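Local atomic coordinates of alpha,alpha-trehalose-phosphate synthase (UDP-forming) (Burkholderia multivorans, PDB entry 5UOF), a protein that belongs to glycosyltransferase family 20, whose members have the GT-B fold, two Rossmann-like domains facing each other across a cleft. Residues G365-L370 with L393-F398; L267-D272 with S302-A307; V75-R80 with A120-Q125; V15-A20 with Y141-F146; T192-D197 with V228-Y233. One frame throughout, in Å; residues are numbered along the deposited sequence. Where two conformers were deposited one is given.

Contact 1: residues G365-L370 with L393-F398; sequences GYVTPL and LVLSEF
Ser396 OG is gripped from both segments: it donates to Pro369 O at 2.7 Å, almost straight down that carbonyl, and accepts from Phe398 N at 3.0 Å. The second bond closes an ST turn. With OG anti to the backbone N (chi1 167°), the hydroxyl swings over to 365-370 and ties the two segments together where the strands end. Before this point the strands run parallel, their axes only 3° apart, with a ladder of Val394 N to Gly365 O at 2.8 Å, Val367 N to Val394 O at 2.9 Å and Ser396 N to Val367 O at 3.1 Å. The last bond is less direct, its donor tilted 21° from the carbonyl plane. Val367 CG2 touches Leu393 CD1 at 3.7 Å, and Leu395 CD1 bends back to lie 3.4 Å from Val367 O; this face lies against helix 376-384. On the face of Tyr366 and Val394, helix 416-428 supplies the cover, and the Tyr366 hydroxyl is bonded to Arg283 O. Just past the end of strand 364-367, Thr368 CG2 rests 3.6 Å from Val394 O. Within the turn, Glu397 OE1 forms a salt bridge with Arg174 of the second subunit. Strand 364-367, helix 376-384 and strand 392-396 make up a beta-alpha-beta crossover, the repeating element of the Rossmann-like sheets of a GT-B protein.

Contact 2: residues L267-D272 with S302-A307; sequences LVMSVD and SLVQIA
Leu267 CD1 presses on Val304 CG2 at 3.5 Å, the closest apolar meeting between the two strands, and Met269 continues the tight face: its SD lies 3.8 Å from Val304 CB while its bent chain carries CE to Ile306 CD1. Toward the C-terminal end this face is looser, with Val271 CG2 4.1 Å from Ile306 CB, though all are buried. The reverse face is apolar at Val268 and Leu303, whose CG1 and CD1 meet at 3.8 Å, and polar farther on. Gln305 bends at chi2 (73°), which brings its amide over to Ser270 and across Asp272. Its OE1 is hydrogen-bonded to Ser270 OG at 2.7 Å, and NE2 donates to Asp272 OD1 at 3.1 Å, meeting the anti side of a carboxylate turned 55° from the amide. NE2 also donates to Ile306 O from above the carbonyl plane, and that oxygen takes Asp272 N as well. These bonds fix the amide's rotation, and a salt bridge from Asp272 OD2 to Arg283 holds the carboxylate. The parallel ladder runs from Val268 N to Asp272 N. Helix 280-293 packs on the Leu303 and Gln305 face and helix 352-361 on the Met269 and Ile306 face, while strands 364-367 and 343-346 flank the pair.

Contact 3: residues V75-R80 with A120-Q125; sequences VGLTRR and AMLAKQ
Val75 CG2 and Leu122 CD2, 4.0 Å apart, make the nearest apolar contact between the end of strand 70-77 and helix 109-127. The other apolar meetings are longer: Leu77 CD2 lies 4.3 Å from Met121 CE and 4.5 Å from Leu122 CD2, so one leucine methyl faces two helix side chains. Met121 gets there by starting anti to its own backbone nitrogen (chi1 -176°) and then folding at both later torsions, which brings its methyl round to the strand. The area buried is small, 156 Å², in keeping with segment axes 11.4 Å apart and nearly antiparallel at 164°; side-chain ends alone bridge the gap.

Polar groups meet carbon here or look elsewhere. Gln125 OE1 sits 4.2 Å from Val75 CG1, a van der Waals contact, whereas its NE2 is bonded to Ala60 O. The backbones of the two segments bond within the helix and within the sheet. Met121 and Gln125, one helical turn apart and linked by Gln125 N to Met121 O at 3.2 Å, both face the strand. Gly76 N is bonded to Asp59 OD2, and Thr78, as N-cap, uses its OG1 to cap Asp81 N at the start of helix 79-86.

That helix adds Tyr86 against Leu77 and Tyr85 against Leu122, and helix 146-152 packs on Leu122 and Ala123, so helix 109-127 packs between the end of strand 70-77 and helices 79-86 and 146-152.

Contact 4: residues V15-A20 with Y141-F146; sequences VSNRVA and YHLLPF
Strands 12-16 and 135-139 are parallel neighbours in the N-terminal Rossmann-like sheet, and this contact joins the chain leaving the first to the loop leaving the second. Val15 CG1, placed anti to the backbone N (chi1 177°), lies over one face of the Phe146 ring, offset toward its rim: it is 3.9 Å from the ring centroid and 16° off the normal, a CH-pi contact. The same methyl is 3.9 Å from Leu143 CD1, which in turn rests 3.7 Å from Ser16 CA. Leu143 and Phe146 are the two ends of a type I turn, closed by Phe146 N to Leu143 O at 3.0 Å, so one turn presents both groups to the strand.

Farther along, the Asn17 amide stands almost upright to the His142 ring, planes 76° apart, with ND2 at 3.6 Å from CD2. A water bridges the two segments, donating to Asn17 OD1 at 2.9 Å and accepting weakly from His142 N at 3.1 Å. Tyr85 and Tyr86 pack their rings on His142; a bound 1,2-ethanediol, probably from the crystallisation liquor, is consistent with a small pocket beside it.

Apolar contact therefore dominates at the strand end, whereas at Asn17 the polar link between the segments runs through a water with one good and one weak bond, and Tyr85 OH gives Asn17 OD1 a second partner.

Contact 5: residues T192-D197 with V228-Y233; sequences TGFQTD and VKVAAY
Tyr233 turns an edge of its ring to Gly193, CE1 3.5 Å from Gly193 CA, with the glycine near the ring plane. Gly193 carries no side chain on this face, which lets the ring come close to the strand; the tyrosine hydroxyl is bonded to Asp460. On the reverse face Phe194 (chi1 -60°) turns its ring so that Val230 CG1 meets its edge, 3.7 Å from CE2. Ala232 CB lies 3.5 Å from Thr196 C, filling the bend where the chain leaves the strand.

Between these faces the two backbones run parallel, 15° between axes. Thr192 N donates to Lys229 O at 2.9 Å, and Phe194 N to Ala231 O at the same 2.9 Å. Ala231 N to Thr192 O is weak, stretched to 3.3 Å. The shortest bond of the ladder is Tyr233 N to Phe194 O at 2.7 Å. Thr196 then serves as N-cap to helix 197-209, which packs on Phe194 and Val230.

Tyr233 faces helix 450-472, touching Trp453, Thr456 and Phe457. A C-terminal helix lying back on the N-terminal Rossmann-like domain in this way is a feature seen in many GT-B proteins.

Overall arrangement
Contacts 1 and 2 belong to one six-stranded parallel sheet and meet directly, since strands 364-367 and 266-271 are neighbours: Tyr366 N lies 2.9 Å from Met269 O. Contacts 3, 4 and 5 all reach the other, mixed sheet. Contact 3 is nested within the chain loop closed by contact 4 and touches it through Phe146, whereas contact 5 keeps about 8 Å, nearest atoms, from contact 4. Strand pairing governs contacts 1, 2 and 5, the first two fully buried with added polar side-chain bonds, the last partly exposed. Contacts 3 and 4, largely buried but with partly exposed Gln125 and Asn17, rest on side-chain packing, contact 3 through side-chain ends, contact 4 with one bridging water.

Contact 1: residues G365-L370 with L393-F398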
# COMPACT_ATOMS: atom_id res chain seq x y z
N GLY A 365 -22.30 -16.35 -5.39
CA GLY A 365 -21.64 -15.94 -4.17
C GLY A 365 -20.76 -14.75 -4.51
O GLY A 365 -19.91 -14.82 -5.39
N TYR A 366 -20.97 -13.65 -3.79
CA TYR A 366 -20.40 -12.35 -4.14
C TYR A 366 -19.41 -11.99 -3.04
O TYR A 366 -19.79 -11.45 -2.00
CB TYR A 366 -21.53 -11.36 -4.28
CG TYR A 366 -21.22 -9.98 -4.81
CD1 TYR A 366 -20.06 -9.71 -5.51
CD2 TYR A 366 -22.14 -8.95 -4.62
CE1 TYR A 366 -19.82 -8.40 -6.00
CE2 TYR A 366 -21.92 -7.68 -5.10
CZ TYR A 366 -20.76 -7.41 -5.78
OH TYR A 366 -20.56 -6.12 -6.22
N VAL A 367 -18.14 -12.32 -3.28
CA VAL A 367 -17.11 -12.26 -2.23
C VAL A 367 -15.92 -11.45 -2.73
O VAL A 367 -14.92 -12.01 -3.20
CB VAL A 367 -16.69 -13.69 -1.83
CG1 VAL A 367 -15.76 -13.66 -0.62
CG2 VAL A 367 -17.92 -14.55 -1.56
N THR A 368 -16.00 -10.14 -2.64
CA THR A 368 -15.01 -9.28 -3.30
C THR A 368 -14.42 -8.25 -2.33
O THR A 368 -14.46 -7.04 -2.58
CB THR A 368 -15.63 -8.61 -4.52
OG1 THR A 368 -16.74 -7.79 -4.12
CG2 THR A 368 -16.13 -9.67 -5.54
N PRO A 369 -13.80 -8.71 -1.24
CA PRO A 369 -13.13 -7.77 -0.33
C PRO A 369 -11.98 -7.07 -1.02
O PRO A 369 -11.36 -7.61 -1.94
CB PRO A 369 -12.60 -8.68 0.80
CG PRO A 369 -12.40 -10.03 0.12
CD PRO A 369 -13.58 -10.12 -0.83
N LEU A 370 -11.66 -5.86 -0.53
CA LEU A 370 -10.52 -5.13 -1.07
C LEU A 370 -9.21 -5.83 -0.75
O LEU A 370 -8.25 -5.71 -1.52
CB LEU A 370 -10.49 -3.70 -0.52
CG LEU A 370 -11.79 -2.94 -0.72
CD1 LEU A 370 -11.64 -1.50 -0.20
CD2 LEU A 370 -12.22 -2.98 -2.20
N LEU A 393 -19.06 -18.33 -8.13
CA LEU A 393 -18.36 -17.48 -7.17
C LEU A 393 -17.71 -16.32 -7.91
O LEU A 393 -16.92 -16.53 -8.83
CB LEU A 393 -17.29 -18.28 -6.43
CG LEU A 393 -16.36 -17.48 -5.49
CD1 LEU A 393 -17.14 -16.92 -4.32
CD2 LEU A 393 -15.25 -18.39 -5.01
N VAL A 394 -18.05 -15.10 -7.50
CA VAL A 394 -17.39 -13.89 -7.95
C VAL A 394 -16.45 -13.47 -6.83
O VAL A 394 -16.90 -13.22 -5.71
CB VAL A 394 -18.39 -12.77 -8.27
CG1 VAL A 394 -17.66 -11.50 -8.64
CG2 VAL A 394 -19.31 -13.20 -9.42
N LEU A 395 -15.15 -13.42 -7.12
CA LEU A 395 -14.13 -13.39 -6.07
C LEU A 395 -13.10 -12.31 -6.35
O LEU A 395 -12.60 -12.20 -7.47
CB LEU A 395 -13.41 -14.75 -5.97
CG LEU A 395 -12.32 -14.89 -4.91
CD1 LEU A 395 -12.88 -14.67 -3.53
CD2 LEU A 395 -11.67 -16.28 -4.98
N SER A 396 -12.77 -11.53 -5.32
CA SER A 396 -11.72 -10.51 -5.44
C SER A 396 -10.35 -11.14 -5.62
O SER A 396 -9.98 -12.07 -4.90
CB SER A 396 -11.69 -9.65 -4.18
OG SER A 396 -10.51 -8.85 -4.14
N GLU A 397 -9.58 -10.59 -6.56
CA GLU A 397 -8.21 -11.04 -6.76
C GLU A 397 -7.30 -10.72 -5.59
O GLU A 397 -6.16 -11.19 -5.57
CB GLU A 397 -7.62 -10.42 -8.03
CG GLU A 397 -7.53 -8.92 -7.98
CD GLU A 397 -6.81 -8.39 -9.21
OE1 GLU A 397 -5.56 -8.33 -9.19
OE2 GLU A 397 -7.50 -8.06 -10.19
N PHE A 398 -7.75 -9.89 -4.65
CA PHE A 398 -6.95 -9.56 -3.47
C PHE A 398 -7.32 -10.39 -2.25
O PHE A 398 -6.85 -10.09 -1.14
CB PHE A 398 -7.10 -8.09 -3.13
CG PHE A 398 -6.70 -7.16 -4.25
CD1 PHE A 398 -5.38 -7.05 -4.65
CD2 PHE A 398 -7.67 -6.41 -4.91
CE1 PHE A 398 -5.02 -6.18 -5.68
CE2 PHE A 398 -7.31 -5.55 -5.94
CZ PHE A 398 -6.00 -5.44 -6.32

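Contact 2: residues L267-D272 with S302-A307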
# COMPACT_ATOMS: atom_id res chain seq x y z
N LEU A 267 -30.79 -15.23 -6.57
CA LEU A 267 -30.28 -14.79 -5.28
C LEU A 267 -28.76 -14.67 -5.35
O LEU A 267 -28.08 -15.63 -5.72
CB LEU A 267 -30.68 -15.78 -4.17
CG LEU A 267 -30.01 -15.60 -2.80
CD1 LEU A 267 -30.38 -14.26 -2.18
CD2 LEU A 267 -30.40 -16.75 -1.87
N VAL A 268 -28.26 -13.48 -5.02
CA VAL A 268 -26.83 -13.23 -4.82
C VAL A 268 -26.59 -13.14 -3.32
O VAL A 268 -27.25 -12.35 -2.63
CB VAL A 268 -26.38 -11.94 -5.53
CG1 VAL A 268 -24.87 -11.72 -5.35
CG2 VAL A 268 -26.74 -11.99 -7.00
N MET A 269 -25.68 -13.96 -2.80
CA MET A 269 -25.38 -13.99 -1.37
C MET A 269 -24.03 -13.34 -1.11
O MET A 269 -23.09 -13.53 -1.88
CB MET A 269 -25.34 -15.43 -0.82
CG MET A 269 -26.69 -16.06 -0.56
SD MET A 269 -27.66 -15.27 0.74
CE MET A 269 -26.54 -15.44 2.12
N SER A 270 -23.95 -12.61 -0.01
CA SER A 270 -22.74 -11.90 0.41
C SER A 270 -22.77 -11.88 1.94
O SER A 270 -23.80 -11.55 2.53
CB SER A 270 -22.72 -10.49 -0.19
OG SER A 270 -21.53 -9.78 0.12
N VAL A 271 -21.66 -12.26 2.57
CA VAL A 271 -21.59 -12.37 4.03
C VAL A 271 -20.25 -11.80 4.47
O VAL A 271 -19.20 -12.33 4.09
CB VAL A 271 -21.74 -13.81 4.54
CG1 VAL A 271 -21.70 -13.85 6.04
CG2 VAL A 271 -23.05 -14.45 4.05
N ASP A 272 -20.28 -10.70 5.23
CA ASP A 272 -19.05 -10.01 5.62
C ASP A 272 -19.22 -9.36 6.98
O ASP A 272 -20.24 -8.72 7.23
CB ASP A 272 -18.66 -8.89 4.65
CG ASP A 272 -18.49 -9.35 3.22
OD1 ASP A 272 -19.51 -9.68 2.56
OD2 ASP A 272 -17.34 -9.33 2.74
N SER A 302 -32.10 -10.56 -6.42
CA SER A 302 -31.92 -9.79 -5.20
C SER A 302 -30.57 -10.09 -4.59
O SER A 302 -30.08 -11.22 -4.66
CB SER A 302 -33.00 -10.09 -4.16
OG SER A 302 -34.27 -9.64 -4.59
N LEU A 303 -29.98 -9.08 -3.98
CA LEU A 303 -28.74 -9.23 -3.24
C LEU A 303 -29.08 -9.30 -1.76
O LEU A 303 -29.77 -8.42 -1.24
CB LEU A 303 -27.79 -8.07 -3.52
CG LEU A 303 -26.59 -7.93 -2.57
CD1 LEU A 303 -25.67 -9.14 -2.68
CD2 LEU A 303 -25.82 -6.63 -2.91
N VAL A 304 -28.64 -10.36 -1.09
CA VAL A 304 -28.74 -10.48 0.36
C VAL A 304 -27.34 -10.28 0.92
O VAL A 304 -26.44 -11.09 0.65
CB VAL A 304 -29.33 -11.83 0.79
CG1 VAL A 304 -29.20 -12.02 2.30
CG2 VAL A 304 -30.79 -11.90 0.41
N GLN A 305 -27.14 -9.20 1.67
CA GLN A 305 -25.89 -8.92 2.37
C GLN A 305 -26.12 -9.16 3.86
O GLN A 305 -26.91 -8.45 4.49
CB GLN A 305 -25.41 -7.49 2.13
CG GLN A 305 -24.18 -7.12 2.97
CD GLN A 305 -22.93 -7.80 2.47
OE1 GLN A 305 -22.55 -7.63 1.32
NE2 GLN A 305 -22.28 -8.58 3.34
N ILE A 306 -25.43 -10.15 4.41
CA ILE A 306 -25.48 -10.44 5.84
C ILE A 306 -24.19 -9.90 6.44
O ILE A 306 -23.11 -10.11 5.88
CB ILE A 306 -25.64 -11.94 6.10
CG1 ILE A 306 -27.02 -12.39 5.61
CG2 ILE A 306 -25.46 -12.27 7.59
CD1 ILE A 306 -27.17 -13.89 5.48
N ALA A 307 -24.32 -9.19 7.55
CA ALA A 307 -23.17 -8.62 8.26
C ALA A 307 -23.34 -8.97 9.73
O ALA A 307 -24.09 -8.29 10.46
CB ALA A 307 -23.06 -7.12 8.06

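Contact 3: residues V75-R80 with A120-Q125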
# COMPACT_ATOMS: atom_id res chain seq x y z
N VAL A 75 -6.64 -17.29 31.34
CA VAL A 75 -6.61 -16.15 32.24
C VAL A 75 -7.70 -15.18 31.82
O VAL A 75 -8.11 -15.13 30.66
CB VAL A 75 -5.24 -15.43 32.25
CG1 VAL A 75 -4.14 -16.35 32.74
CG2 VAL A 75 -4.91 -14.89 30.88
N GLY A 76 -8.20 -14.42 32.80
CA GLY A 76 -8.91 -13.20 32.47
C GLY A 76 -7.94 -12.10 32.12
O GLY A 76 -6.72 -12.25 32.25
N LEU A 77 -8.48 -10.99 31.64
CA LEU A 77 -7.71 -9.79 31.35
C LEU A 77 -8.28 -8.63 32.16
O LEU A 77 -9.50 -8.53 32.33
CB LEU A 77 -7.75 -9.45 29.86
CG LEU A 77 -7.13 -10.46 28.89
CD1 LEU A 77 -7.52 -10.13 27.45
CD2 LEU A 77 -5.61 -10.47 29.05
N THR A 78 -7.41 -7.76 32.68
CA THR A 78 -7.93 -6.51 33.22
C THR A 78 -8.44 -5.63 32.08
O THR A 78 -8.19 -5.91 30.90
CB THR A 78 -6.87 -5.76 34.02
OG1 THR A 78 -5.80 -5.36 33.15
CG2 THR A 78 -6.32 -6.62 35.16
N ARG A 79 -9.16 -4.56 32.43
CA ARG A 79 -9.58 -3.62 31.40
C ARG A 79 -8.38 -3.00 30.71
O ARG A 79 -8.38 -2.82 29.48
CB ARG A 79 -10.47 -2.53 32.01
CG ARG A 79 -10.83 -1.41 31.04
CD ARG A 79 -11.66 -1.92 29.87
NE ARG A 79 -12.91 -2.52 30.33
CZ ARG A 79 -13.74 -3.22 29.56
NH1 ARG A 79 -13.46 -3.41 28.28
NH2 ARG A 79 -14.85 -3.73 30.08
N ARG A 80 -7.33 -2.69 31.47
CA ARG A 80 -6.12 -2.13 30.87
C ARG A 80 -5.46 -3.13 29.93
O ARG A 80 -5.01 -2.76 28.84
CB ARG A 80 -5.14 -1.69 31.95
CG ARG A 80 -3.76 -1.32 31.44
CD ARG A 80 -2.92 -0.69 32.54
NE ARG A 80 -1.61 -0.24 32.07
CZ ARG A 80 -0.46 -0.82 32.40
NH1 ARG A 80 -0.44 -1.88 33.21
NH2 ARG A 80 0.69 -0.34 31.92
N ALA A 120 4.43 -9.82 26.67
CA ALA A 120 5.37 -10.28 27.68
C ALA A 120 4.65 -10.83 28.90
O ALA A 120 5.06 -11.86 29.47
CB ALA A 120 6.31 -9.13 28.08
N MET A 121 3.55 -10.19 29.31
CA MET A 121 2.77 -10.66 30.45
C MET A 121 2.21 -12.06 30.19
O MET A 121 2.34 -12.96 31.03
CB MET A 121 1.64 -9.66 30.74
CG MET A 121 0.78 -9.98 31.96
SD MET A 121 -0.61 -11.10 31.60
CE MET A 121 -1.59 -10.06 30.52
N LEU A 122 1.58 -12.25 29.03
CA LEU A 122 0.98 -13.55 28.73
C LEU A 122 2.04 -14.63 28.56
O LEU A 122 1.83 -15.78 28.96
CB LEU A 122 0.12 -13.43 27.48
CG LEU A 122 -1.14 -12.58 27.63
CD1 LEU A 122 -1.74 -12.28 26.27
CD2 LEU A 122 -2.14 -13.29 28.54
N ALA A 123 3.20 -14.28 27.99
CA ALA A 123 4.26 -15.26 27.82
C ALA A 123 4.75 -15.76 29.17
O ALA A 123 5.00 -16.95 29.34
CB ALA A 123 5.42 -14.68 27.04
N LYS A 124 4.91 -14.85 30.13
CA LYS A 124 5.35 -15.30 31.44
C LYS A 124 4.33 -16.22 32.08
O LYS A 124 4.71 -17.17 32.78
CB LYS A 124 5.64 -14.11 32.35
CG LYS A 124 6.38 -14.54 33.63
CD LYS A 124 6.82 -13.36 34.46
CE LYS A 124 7.59 -13.85 35.68
NZ LYS A 124 8.73 -14.73 35.27
N GLN A 125 3.04 -15.99 31.85
CA GLN A 125 2.01 -16.90 32.36
C GLN A 125 2.15 -18.29 31.74
O GLN A 125 2.04 -19.30 32.44
CB GLN A 125 0.62 -16.34 32.12
CG GLN A 125 0.27 -15.11 32.95
CD GLN A 125 0.18 -15.43 34.43
OE1 GLN A 125 -0.52 -16.35 34.83
NE2 GLN A 125 0.90 -14.67 35.24

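Contact 4: residues V15-A20 with Y141-F146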
# COMPACT_ATOMS: atom_id res chain seq x y z
N VAL A 15 -1.56 -21.31 21.33
CA VAL A 15 -1.68 -20.00 21.95
C VAL A 15 -2.47 -19.11 21.00
O VAL A 15 -2.05 -18.89 19.85
CB VAL A 15 -0.30 -19.39 22.26
CG1 VAL A 15 -0.44 -18.00 22.85
CG2 VAL A 15 0.49 -20.30 23.20
N SER A 16 -3.63 -18.62 21.45
CA SER A 16 -4.46 -17.78 20.59
C SER A 16 -5.26 -16.79 21.42
O SER A 16 -5.14 -16.73 22.65
CB SER A 16 -5.41 -18.64 19.74
OG SER A 16 -6.45 -19.19 20.53
N ASN A 17 -6.13 -16.03 20.74
CA ASN A 17 -6.82 -14.91 21.38
C ASN A 17 -7.81 -15.40 22.43
O ASN A 17 -7.94 -14.78 23.49
CB ASN A 17 -7.58 -14.07 20.34
CG ASN A 17 -6.67 -13.42 19.33
OD1 ASN A 17 -5.55 -13.02 19.64
ND2 ASN A 17 -7.16 -13.30 18.10
N ARG A 18 -8.51 -16.50 22.15
CA ARG A 18 -9.64 -16.88 22.99
C ARG A 18 -9.73 -18.39 23.09
O ARG A 18 -9.72 -19.08 22.06
CB ARG A 18 -10.94 -16.31 22.41
CG ARG A 18 -12.18 -16.76 23.14
CD ARG A 18 -12.31 -16.09 24.48
NE ARG A 18 -13.42 -16.64 25.24
CZ ARG A 18 -14.68 -16.24 25.11
NH1 ARG A 18 -14.99 -15.28 24.24
NH2 ARG A 18 -15.63 -16.79 25.85
N VAL A 19 -9.84 -18.90 24.31
CA VAL A 19 -10.18 -20.30 24.53
C VAL A 19 -11.67 -20.34 24.86
O VAL A 19 -12.10 -19.83 25.90
CB VAL A 19 -9.34 -20.92 25.66
CG1 VAL A 19 -9.66 -22.39 25.79
CG2 VAL A 19 -7.86 -20.70 25.41
N ALA A 20 -12.46 -20.92 23.97
CA ALA A 20 -13.90 -21.03 24.17
C ALA A 20 -14.22 -22.43 24.69
O ALA A 20 -13.76 -23.43 24.13
CB ALA A 20 -14.67 -20.76 22.87
N TYR A 141 -1.90 -11.90 14.51
CA TYR A 141 -1.10 -10.68 14.65
C TYR A 141 -1.14 -10.08 16.05
O TYR A 141 -0.22 -9.33 16.40
CB TYR A 141 -1.56 -9.65 13.60
CG TYR A 141 -3.00 -9.21 13.75
CD1 TYR A 141 -4.05 -9.98 13.26
CD2 TYR A 141 -3.30 -8.02 14.42
CE1 TYR A 141 -5.36 -9.57 13.43
CE2 TYR A 141 -4.60 -7.60 14.58
CZ TYR A 141 -5.63 -8.38 14.08
OH TYR A 141 -6.93 -7.96 14.25
N HIS A 142 -2.17 -10.36 16.86
CA HIS A 142 -2.18 -9.83 18.22
C HIS A 142 -1.05 -10.41 19.06
O HIS A 142 -0.68 -9.82 20.08
CB HIS A 142 -3.51 -10.13 18.94
CG HIS A 142 -4.72 -9.51 18.31
ND1 HIS A 142 -5.01 -8.17 18.41
CD2 HIS A 142 -5.73 -10.06 17.60
CE1 HIS A 142 -6.14 -7.91 17.78
NE2 HIS A 142 -6.60 -9.04 17.28
N LEU A 143 -0.53 -11.57 18.66
CA LEU A 143 0.46 -12.31 19.44
C LEU A 143 1.79 -12.41 18.70
O LEU A 143 2.60 -13.27 19.02
CB LEU A 143 -0.06 -13.71 19.76
CG LEU A 143 -1.23 -13.78 20.73
CD1 LEU A 143 -1.94 -15.13 20.64
CD2 LEU A 143 -0.73 -13.50 22.14
N LEU A 144 2.01 -11.57 17.70
CA LEU A 144 3.27 -11.60 16.97
C LEU A 144 4.52 -11.58 17.86
O LEU A 144 5.43 -12.39 17.61
CB LEU A 144 3.25 -10.45 15.95
CG LEU A 144 4.33 -10.49 14.88
CD1 LEU A 144 3.77 -9.87 13.63
CD2 LEU A 144 5.54 -9.71 15.37
N PRO A 145 4.64 -10.74 18.89
CA PRO A 145 5.86 -10.74 19.71
C PRO A 145 5.97 -11.90 20.70
O PRO A 145 6.90 -11.91 21.51
CB PRO A 145 5.78 -9.41 20.47
CG PRO A 145 4.65 -8.64 19.87
CD PRO A 145 3.72 -9.66 19.30
N PHE A 146 5.07 -12.88 20.64
CA PHE A 146 4.96 -13.85 21.74
C PHE A 146 6.20 -14.74 21.83
O PHE A 146 6.71 -14.98 22.94
CB PHE A 146 3.70 -14.70 21.55
CG PHE A 146 3.27 -15.44 22.79
CD1 PHE A 146 2.52 -14.82 23.78
CD2 PHE A 146 3.60 -16.78 22.96
CE1 PHE A 146 2.11 -15.51 24.91
CE2 PHE A 146 3.19 -17.48 24.08
CZ PHE A 146 2.44 -16.84 25.06
O HOH W 1 -3.51 -13.08 17.58

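Contact 5: residues T192-D197 with V228-Y233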
# COMPACT_ATOMS: atom_id res chain seq x y z
N THR A 192 7.59 -19.77 10.67
CA THR A 192 6.73 -18.62 10.44
C THR A 192 5.87 -18.92 9.22
O THR A 192 6.38 -18.97 8.09
CB THR A 192 7.57 -17.35 10.25
OG1 THR A 192 8.40 -17.17 11.40
CG2 THR A 192 6.68 -16.15 10.09
N GLY A 193 4.58 -19.13 9.44
CA GLY A 193 3.67 -19.56 8.39
C GLY A 193 2.73 -18.44 7.98
O GLY A 193 2.32 -17.61 8.80
N PHE A 194 2.39 -18.45 6.69
CA PHE A 194 1.56 -17.44 6.06
C PHE A 194 0.43 -18.10 5.28
O PHE A 194 0.48 -19.30 4.97
CB PHE A 194 2.38 -16.55 5.12
CG PHE A 194 3.49 -15.81 5.82
CD1 PHE A 194 3.25 -14.58 6.39
CD2 PHE A 194 4.75 -16.37 5.91
CE1 PHE A 194 4.26 -13.90 7.06
CE2 PHE A 194 5.77 -15.70 6.56
CZ PHE A 194 5.52 -14.46 7.13
N GLN A 195 -0.57 -17.30 4.91
CA GLN A 195 -1.68 -17.84 4.13
C GLN A 195 -1.25 -18.21 2.72
O GLN A 195 -1.61 -19.29 2.21
CB GLN A 195 -2.85 -16.84 4.10
CG GLN A 195 -3.55 -16.67 5.48
CD GLN A 195 -4.63 -17.73 5.76
OE1 GLN A 195 -4.62 -18.83 5.19
NE2 GLN A 195 -5.58 -17.38 6.62
N THR A 196 -0.51 -17.33 2.03
CA THR A 196 -0.26 -17.52 0.60
C THR A 196 1.23 -17.36 0.30
O THR A 196 1.99 -16.82 1.09
CB THR A 196 -1.04 -16.52 -0.27
OG1 THR A 196 -0.55 -15.19 -0.05
CG2 THR A 196 -2.54 -16.57 0.05
N ASP A 197 1.62 -17.85 -0.89
CA ASP A 197 3.00 -17.66 -1.33
C ASP A 197 3.37 -16.18 -1.39
O ASP A 197 4.51 -15.82 -1.09
CB ASP A 197 3.22 -18.30 -2.70
CG ASP A 197 4.68 -18.39 -3.08
OD1 ASP A 197 5.44 -19.10 -2.37
OD2 ASP A 197 5.09 -17.75 -4.07
N VAL A 228 15.03 -19.90 10.34
CA VAL A 228 13.58 -19.80 10.33
C VAL A 228 13.06 -20.53 9.10
O VAL A 228 13.52 -20.27 7.99
CB VAL A 228 13.12 -18.33 10.32
CG1 VAL A 228 11.62 -18.24 10.49
CG2 VAL A 228 13.85 -17.52 11.39
N LYS A 229 12.14 -21.47 9.32
CA LYS A 229 11.39 -22.08 8.23
C LYS A 229 10.22 -21.17 7.88
O LYS A 229 9.36 -20.90 8.72
CB LYS A 229 10.89 -23.46 8.64
CG LYS A 229 9.76 -24.00 7.81
CD LYS A 229 10.27 -24.71 6.59
CE LYS A 229 9.16 -25.48 5.91
NZ LYS A 229 9.67 -26.11 4.67
N VAL A 230 10.18 -20.69 6.63
CA VAL A 230 9.17 -19.75 6.17
C VAL A 230 8.37 -20.43 5.07
O VAL A 230 8.94 -20.91 4.08
CB VAL A 230 9.81 -18.44 5.67
CG1 VAL A 230 8.74 -17.44 5.27
CG2 VAL A 230 10.70 -17.85 6.76
N ALA A 231 7.05 -20.48 5.24
CA ALA A 231 6.23 -21.27 4.31
C ALA A 231 4.80 -20.76 4.33
O ALA A 231 4.38 -20.06 5.25
CB ALA A 231 6.27 -22.76 4.65
N ALA A 232 4.06 -21.15 3.29
CA ALA A 232 2.64 -20.85 3.16
C ALA A 232 1.83 -22.09 3.49
O ALA A 232 2.16 -23.20 3.04
CB ALA A 232 2.30 -20.38 1.74
N TYR A 233 0.79 -21.91 4.30
CA TYR A 233 -0.13 -22.98 4.72
C TYR A 233 -1.55 -22.44 4.56
O TYR A 233 -2.16 -22.02 5.55
CB TYR A 233 0.10 -23.41 6.17
CG TYR A 233 1.53 -23.69 6.58
CD1 TYR A 233 2.41 -22.66 6.88
CD2 TYR A 233 2.00 -25.00 6.73
CE1 TYR A 233 3.72 -22.92 7.27
CE2 TYR A 233 3.30 -25.27 7.13
CZ TYR A 233 4.15 -24.22 7.40
OH TYR A 233 5.44 -24.47 7.79